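Long-range contacts in membrane-bound lytic murein transglycosylase (Agrobacterium tumefaciens, PDB 2PNW), which probably cleaves the glycosidic bonds of peptidoglycan strands as a lytic transglycosylase of the MltA family, without using water as the attacking group: residues Lys27-Met32 / Arg76-Thr81; Thr34-Leu39 / Leu60-Glu65. All blocks are in the same frame, centred on the assembly; numbering follows the deposited sequence.

Contact 1 of 2, residues Lys27-Met32 / Arg76-Thr81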
loop_
_atom_site.group_PDB
_atom_site.type_symbol
_atom_site.label_atom_id
_atom_site.label_comp_id
_atom_site.label_asym_id
_atom_site.label_seq_id
_atom_site.Cartn_x
_atom_site.Cartn_y
_atom_site.Cartn_z
ATOM N N LYS A 27 2.412 -13.153 14.618
ATOM C CA LYS A 27 1.631 -11.906 14.441
ATOM C C LYS A 27 0.581 -11.998 13.324
ATOM O O LYS A 27 -0.305 -11.142 13.226
ATOM C CB LYS A 27 2.539 -10.726 14.146
ATOM C CG LYS A 27 3.374 -10.276 15.333
ATOM C CD LYS A 27 4.178 -9.029 14.981
ATOM C CE LYS A 27 5.079 -8.654 16.163
ATOM N NZ LYS A 27 5.743 -7.348 15.933
ATOM N N LEU A 28 0.678 -13.031 12.496
ATOM C CA LEU A 28 -0.298 -13.208 11.411
ATOM C C LEU A 28 -1.625 -13.707 11.913
ATOM O O LEU A 28 -2.609 -13.596 11.211
ATOM C CB LEU A 28 0.216 -14.179 10.350
ATOM C CG LEU A 28 1.539 -13.824 9.664
ATOM C CD1 LEU A 28 1.646 -14.664 8.410
ATOM C CD2 LEU A 28 1.670 -12.332 9.322
ATOM N N PHE A 29 -1.664 -14.275 13.126
ATOM C CA PHE A 29 -2.907 -14.849 13.622
ATOM C C PHE A 29 -3.941 -13.792 14.036
ATOM O O PHE A 29 -5.106 -13.858 13.570
ATOM C CB PHE A 29 -2.602 -15.921 14.680
ATOM C CG PHE A 29 -2.041 -17.168 14.065
ATOM C CD1 PHE A 29 -0.698 -17.232 13.693
ATOM C CD2 PHE A 29 -2.867 -18.248 13.787
ATOM C CE1 PHE A 29 -0.177 -18.366 13.089
ATOM C CE2 PHE A 29 -2.356 -19.395 13.166
ATOM C CZ PHE A 29 -1.001 -19.449 12.821
ATOM N N PRO A 30 -3.527 -12.777 14.830
ATOM C CA PRO A 30 -4.469 -11.675 14.996
ATOM C C PRO A 30 -4.854 -10.979 13.683
ATOM O O PRO A 30 -5.971 -10.520 13.557
ATOM C CB PRO A 30 -3.719 -10.681 15.894
ATOM C CG PRO A 30 -2.706 -11.493 16.614
ATOM C CD PRO A 30 -2.292 -12.565 15.620
ATOM N N ALA A 31 -3.918 -10.850 12.750
ATOM C CA ALA A 31 -4.231 -10.198 11.473
ATOM C C ALA A 31 -5.266 -11.033 10.710
ATOM O O ALA A 31 -6.212 -10.477 10.148
ATOM C CB ALA A 31 -2.963 -10.005 10.633
ATOM N N MET A 32 -5.083 -12.354 10.686
ATOM C CA MET A 32 -6.069 -13.250 10.034
ATOM C C MET A 32 -7.448 -13.131 10.717
ATOM O O MET A 32 -8.496 -13.147 10.052
ATOM C CB MET A 32 -5.579 -14.714 10.056
ATOM C CG MET A 32 -4.479 -15.059 8.989
ATOM S SD MET A 32 -4.165 -16.879 8.775
ATOM C CE MET A 32 -3.413 -17.143 10.398
ATOM N N ARG A 76 4.072 -22.036 12.515
ATOM C CA ARG A 76 4.508 -22.585 11.224
ATOM C C ARG A 76 3.722 -23.850 10.882
ATOM O O ARG A 76 3.345 -24.047 9.722
ATOM C CB ARG A 76 6.018 -22.889 11.212
ATOM C CG ARG A 76 6.909 -21.658 11.296
ATOM C CD ARG A 76 8.372 -22.010 11.069
ATOM N NE ARG A 76 8.840 -22.947 12.090
ATOM C CZ ARG A 76 9.432 -22.595 13.230
ATOM N NH1 ARG A 76 9.642 -21.310 13.521
ATOM N NH2 ARG A 76 9.820 -23.536 14.086
ATOM N N GLN A 77 3.480 -24.705 11.884
ATOM C CA GLN A 77 2.791 -25.979 11.659
ATOM C C GLN A 77 1.376 -25.760 11.169
ATOM O O GLN A 77 0.878 -26.514 10.333
ATOM C CB GLN A 77 2.774 -26.851 12.929
ATOM C CG GLN A 77 2.136 -28.239 12.706
ATOM C CD GLN A 77 2.941 -29.110 11.743
ATOM O OE1 GLN A 77 4.117 -29.382 11.974
ATOM N NE2 GLN A 77 2.303 -29.556 10.666
ATOM N N PHE A 78 0.717 -24.728 11.686
ATOM C CA PHE A 78 -0.591 -24.380 11.170
ATOM C C PHE A 78 -0.579 -24.271 9.640
ATOM O O PHE A 78 -1.439 -24.855 8.953
ATOM C CB PHE A 78 -1.080 -23.048 11.750
ATOM C CG PHE A 78 -2.328 -22.551 11.076
ATOM C CD1 PHE A 78 -3.560 -23.124 11.381
ATOM C CD2 PHE A 78 -2.266 -21.532 10.108
ATOM C CE1 PHE A 78 -4.741 -22.705 10.719
ATOM C CE2 PHE A 78 -3.414 -21.114 9.445
ATOM C CZ PHE A 78 -4.664 -21.699 9.754
ATOM N N PHE A 79 0.375 -23.511 9.109
ATOM C CA PHE A 79 0.452 -23.292 7.655
ATOM C C PHE A 79 0.835 -24.556 6.893
ATOM O O PHE A 79 0.282 -24.828 5.819
ATOM C CB PHE A 79 1.385 -22.113 7.310
ATOM C CG PHE A 79 0.837 -20.784 7.751
ATOM C CD1 PHE A 79 -0.203 -20.169 7.039
ATOM C CD2 PHE A 79 1.301 -20.180 8.914
ATOM C CE1 PHE A 79 -0.750 -18.949 7.469
ATOM C CE2 PHE A 79 0.747 -18.966 9.355
ATOM C CZ PHE A 79 -0.279 -18.361 8.632
ATOM N N GLU A 80 1.785 -25.313 7.440
ATOM C CA GLU A 80 2.196 -26.599 6.838
ATOM C C GLU A 80 1.058 -27.591 6.708
ATOM O O GLU A 80 0.984 -28.292 5.716
ATOM C CB GLU A 80 3.357 -27.226 7.619
ATOM C CG GLU A 80 4.557 -26.301 7.689
ATOM C CD GLU A 80 5.825 -26.987 8.136
ATOM O OE1 GLU A 80 5.995 -28.189 7.803
ATOM O OE2 GLU A 80 6.653 -26.312 8.804
ATOM N N THR A 81 0.162 -27.620 7.690
ATOM C CA THR A 81 -0.997 -28.500 7.697
ATOM C C THR A 81 -2.108 -28.021 6.755
ATOM O O THR A 81 -2.758 -28.839 6.090
ATOM C CB THR A 81 -1.557 -28.647 9.139
ATOM O OG1 THR A 81 -0.578 -29.268 9.965
ATOM C CG2 THR A 81 -2.847 -29.488 9.187
#
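With CG anti to its carbonyl carbon (chi1 -73°), Phe29 reaches out from helix 28-39 until its ring meets Phe78, whose own CG is set opposite the backbone nitrogen (chi1 171°). The two side chains run alongside each other, pointing opposite ways. Their rings form an offset edge-to-face pair, with the planes at 70° and the centroids 5.2 Å apart: the CE2-CZ edge of Phe29 is turned to one face of Phe78, and Phe29 CZ lies 3.6 Å from Phe78 CD2. Phe79 points back at Phe29 from helix 72-82, and these two rings meet obliquely, with Phe29 CE1 3.9 Å from Phe79 CE2. Within helix 72-82 the neighbouring rings also touch, since Phe78 CD2 sits above the centre of the Phe79 ring.

Met32, one turn after Leu28, packs against all three rings. The bend at its last torsion brings the methyl group CE to 3.8 Å from Phe79 CZ and over one face of Phe29, toward the rim. The sulfur SD stands 5.2 Å from the centroid of Phe79 in an oblique Met-aromatic contact. Leu28 closes the group by lying across Phe79, with Leu28 CD1 4.2 Å from Phe79 CZ.

No hydrogen bond joins the segments, and the axes of the two short helical segments stay 12.8 Å apart, a distance spanned by large side chains. Leu28 and Phe79 also touch Leu319 of strand 316-324, while Met32 and Phe78 rest on helix 54-66. The result is a three-phenylalanine aromatic cluster with a Met-aromatic contact, joining helices 28-39 and 72-82 beside a strand of the 3D domain, a member of the double-psi beta-barrel clan.

Contact 2 of 2, residues Thr34-Leu39 / Leu60-Glu65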
loop_
_atom_site.group_PDB
_atom_site.type_symbol
_atom_site.label_atom_id
_atom_site.label_comp_id
_atom_site.label_asym_id
_atom_site.label_seq_id
_atom_site.Cartn_x
_atom_site.Cartn_y
_atom_site.Cartn_z
ATOM N N THR A 34 -8.633 -10.389 12.057
ATOM C CA THR A 34 -9.243 -9.134 11.623
ATOM C C THR A 34 -9.833 -9.295 10.213
ATOM O O THR A 34 -10.882 -8.711 9.917
ATOM C CB THR A 34 -8.268 -7.892 11.640
ATOM O OG1 THR A 34 -7.199 -8.090 10.711
ATOM C CG2 THR A 34 -7.671 -7.690 13.016
ATOM N N ILE A 35 -9.144 -10.050 9.356
ATOM C CA ILE A 35 -9.643 -10.310 7.985
ATOM C C ILE A 35 -10.951 -11.100 8.064
ATOM O O ILE A 35 -11.921 -10.775 7.369
ATOM C CB ILE A 35 -8.627 -11.091 7.152
ATOM C CG1 ILE A 35 -7.328 -10.269 7.005
ATOM C CG2 ILE A 35 -9.178 -11.326 5.718
ATOM C CD1 ILE A 35 -6.151 -11.186 6.576
ATOM N N LEU A 36 -10.974 -12.115 8.934
ATOM C CA LEU A 36 -12.193 -12.945 9.047
ATOM C C LEU A 36 -13.382 -12.119 9.550
ATOM O O LEU A 36 -14.485 -12.204 8.998
ATOM C CB LEU A 36 -11.957 -14.174 9.931
ATOM C CG LEU A 36 -13.113 -15.206 10.041
ATOM C CD1 LEU A 36 -13.643 -15.697 8.668
ATOM C CD2 LEU A 36 -12.673 -16.397 10.872
ATOM N N SER A 37 -13.155 -11.322 10.589
ATOM C CA SER A 37 -14.174 -10.402 11.096
ATOM C C SER A 37 -14.670 -9.471 9.999
ATOM O O SER A 37 -15.881 -9.240 9.860
ATOM C CB SER A 37 -13.606 -9.603 12.295
ATOM O OG SER A 37 -14.589 -8.739 12.843
ATOM N N HIS A 38 -13.743 -8.911 9.221
ATOM C CA HIS A 38 -14.132 -8.033 8.131
ATOM C C HIS A 38 -14.997 -8.795 7.105
ATOM O O HIS A 38 -16.050 -8.293 6.677
ATOM C CB HIS A 38 -12.903 -7.430 7.440
ATOM C CG HIS A 38 -13.238 -6.659 6.203
ATOM N ND1 HIS A 38 -13.880 -5.437 6.244
ATOM C CD2 HIS A 38 -13.038 -6.940 4.894
ATOM C CE1 HIS A 38 -14.076 -5.006 5.006
ATOM N NE2 HIS A 38 -13.578 -5.900 4.171
ATOM N N LEU A 39 -14.556 -9.982 6.693
ATOM C CA LEU A 39 -15.281 -10.702 5.620
ATOM C C LEU A 39 -16.643 -11.216 6.081
ATOM O O LEU A 39 -17.511 -11.513 5.246
ATOM C CB LEU A 39 -14.435 -11.832 5.055
ATOM C CG LEU A 39 -13.191 -11.358 4.293
ATOM C CD1 LEU A 39 -12.404 -12.544 3.834
ATOM C CD2 LEU A 39 -13.582 -10.480 3.062
ATOM N N LEU A 60 -9.400 -21.127 5.164
ATOM C CA LEU A 60 -8.139 -21.063 5.935
ATOM C C LEU A 60 -8.279 -20.236 7.215
ATOM O O LEU A 60 -7.814 -20.645 8.287
ATOM C CB LEU A 60 -6.993 -20.514 5.074
ATOM C CG LEU A 60 -5.577 -20.403 5.684
ATOM C CD1 LEU A 60 -5.018 -21.786 6.060
ATOM C CD2 LEU A 60 -4.668 -19.741 4.701
ATOM N N LEU A 61 -8.942 -19.081 7.104
ATOM C CA LEU A 61 -9.116 -18.190 8.240
ATOM C C LEU A 61 -9.904 -18.860 9.357
ATOM O O LEU A 61 -9.605 -18.665 10.535
ATOM C CB LEU A 61 -9.829 -16.897 7.810
ATOM C CG LEU A 61 -9.116 -16.084 6.718
ATOM C CD1 LEU A 61 -9.978 -14.854 6.414
ATOM C CD2 LEU A 61 -7.717 -15.686 7.156
ATOM N N GLU A 62 -10.904 -19.656 8.977
ATOM C CA GLU A 62 -11.722 -20.364 9.959
ATOM C C GLU A 62 -10.960 -21.473 10.668
ATOM O O GLU A 62 -11.169 -21.706 11.867
ATOM C CB GLU A 62 -13.038 -20.832 9.333
ATOM C CG GLU A 62 -13.957 -19.628 9.053
ATOM C CD GLU A 62 -15.376 -20.021 8.657
ATOM O OE1 GLU A 62 -15.529 -20.937 7.838
ATOM O OE2 GLU A 62 -16.331 -19.404 9.171
ATOM N N LEU A 63 -10.059 -22.138 9.952
ATOM C CA LEU A 63 -9.156 -23.094 10.594
ATOM C C LEU A 63 -8.259 -22.419 11.626
ATOM O O LEU A 63 -8.028 -22.967 12.717
ATOM C CB LEU A 63 -8.295 -23.799 9.552
ATOM C CG LEU A 63 -9.045 -24.857 8.738
ATOM C CD1 LEU A 63 -8.179 -25.275 7.569
ATOM C CD2 LEU A 63 -9.445 -26.051 9.599
ATOM N N ALA A 64 -7.751 -21.230 11.294
ATOM C CA ALA A 64 -6.917 -20.479 12.233
ATOM C C ALA A 64 -7.732 -20.115 13.466
ATOM O O ALA A 64 -7.228 -20.208 14.585
ATOM C CB ALA A 64 -6.318 -19.205 11.577
ATOM N N GLU A 65 -8.982 -19.689 13.254
ATOM C CA GLU A 65 -9.884 -19.287 14.339
ATOM C C GLU A 65 -10.078 -20.437 15.336
ATOM O O GLU A 65 -10.116 -20.221 16.551
ATOM C CB GLU A 65 -11.256 -18.893 13.759
ATOM C CG GLU A 65 -12.340 -18.592 14.795
ATOM C CD GLU A 65 -13.695 -18.226 14.177
ATOM O OE1 GLU A 65 -14.157 -18.891 13.230
ATOM O OE2 GLU A 65 -14.303 -17.258 14.651
#
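Apolar packing between Leu36 and Leu61 carries most of this contact. These two residues face each other across the helices, their CA atoms 6.1 Å apart, and their side chains lie side by side, pointing opposite ways, with Leu36 CB 4.1 Å from Leu61 CB. The CD1 branch of Leu61 also meets the preceding residue of the other helix, Ile35, whose CG2 lies 3.7 Å from Leu61 CD1. One turn further on, Leu39 CD1 reaches the same methyl, Leu61 CD1, at 4.2 Å. Leu61 CD1 is thus bordered by Ile35, Leu39 and the CB and backbone N of Leu36. The segment axes approach to 9.8 Å, with 121° between their N-to-C directions.

A second group of contacts sets carbon against oxygen or against the carbon chain of an acid. With its CG anti to the backbone nitrogen (chi1 -175°), Leu36 extends over helix 54-66 and lays CD2 3.8 Å from the carbonyl oxygen Leu61 O. The same methyl, Leu36 CD2, touches Glu62 CG at 3.9 Å and Glu65 OE1 at 3.7 Å. Both glutamates lie across Leu36, touching its methyls with their carbon chains and, in Glu65, also with OE1.

The ionic part lies just beyond the segments: NH2 of Arg40, which directly follows helix 28-39, forms salt bridges with Glu62 OE2 and Glu65 OE1. Tyr45 and Val58 add further apolar cover around Ile35, Leu36 and Leu39.

No hydrogen bond passes directly between the two segments. The chemistry therefore divides into a leucine-rich interior, which depends on shape and on exclusion of water, and an outer arginine-glutamate group in which the guanidinium probably offsets the two neighbouring negative charges beside Leu36.

Contacts 1 and 2 share helix 28-39, which offers its first turns to helix 72-82 and its later turns to helix 54-66. Their centres lie 11 Å apart, and they merge through two residues of contact 1: Phe78 CE1 packs 3.4 Å from Ala64 N, and Met32 CB lies 3.7 Å from Leu61 CD2. The three helices thereby pack against one another, largely through aromatic groups at contact 1 and mainly through aliphatic ones, with glutamates at the edge, at contact 2. Both lie on the same side of the chain's centre, their own centres about 22 Å and 21 Å from it. Both are best described as structural packing.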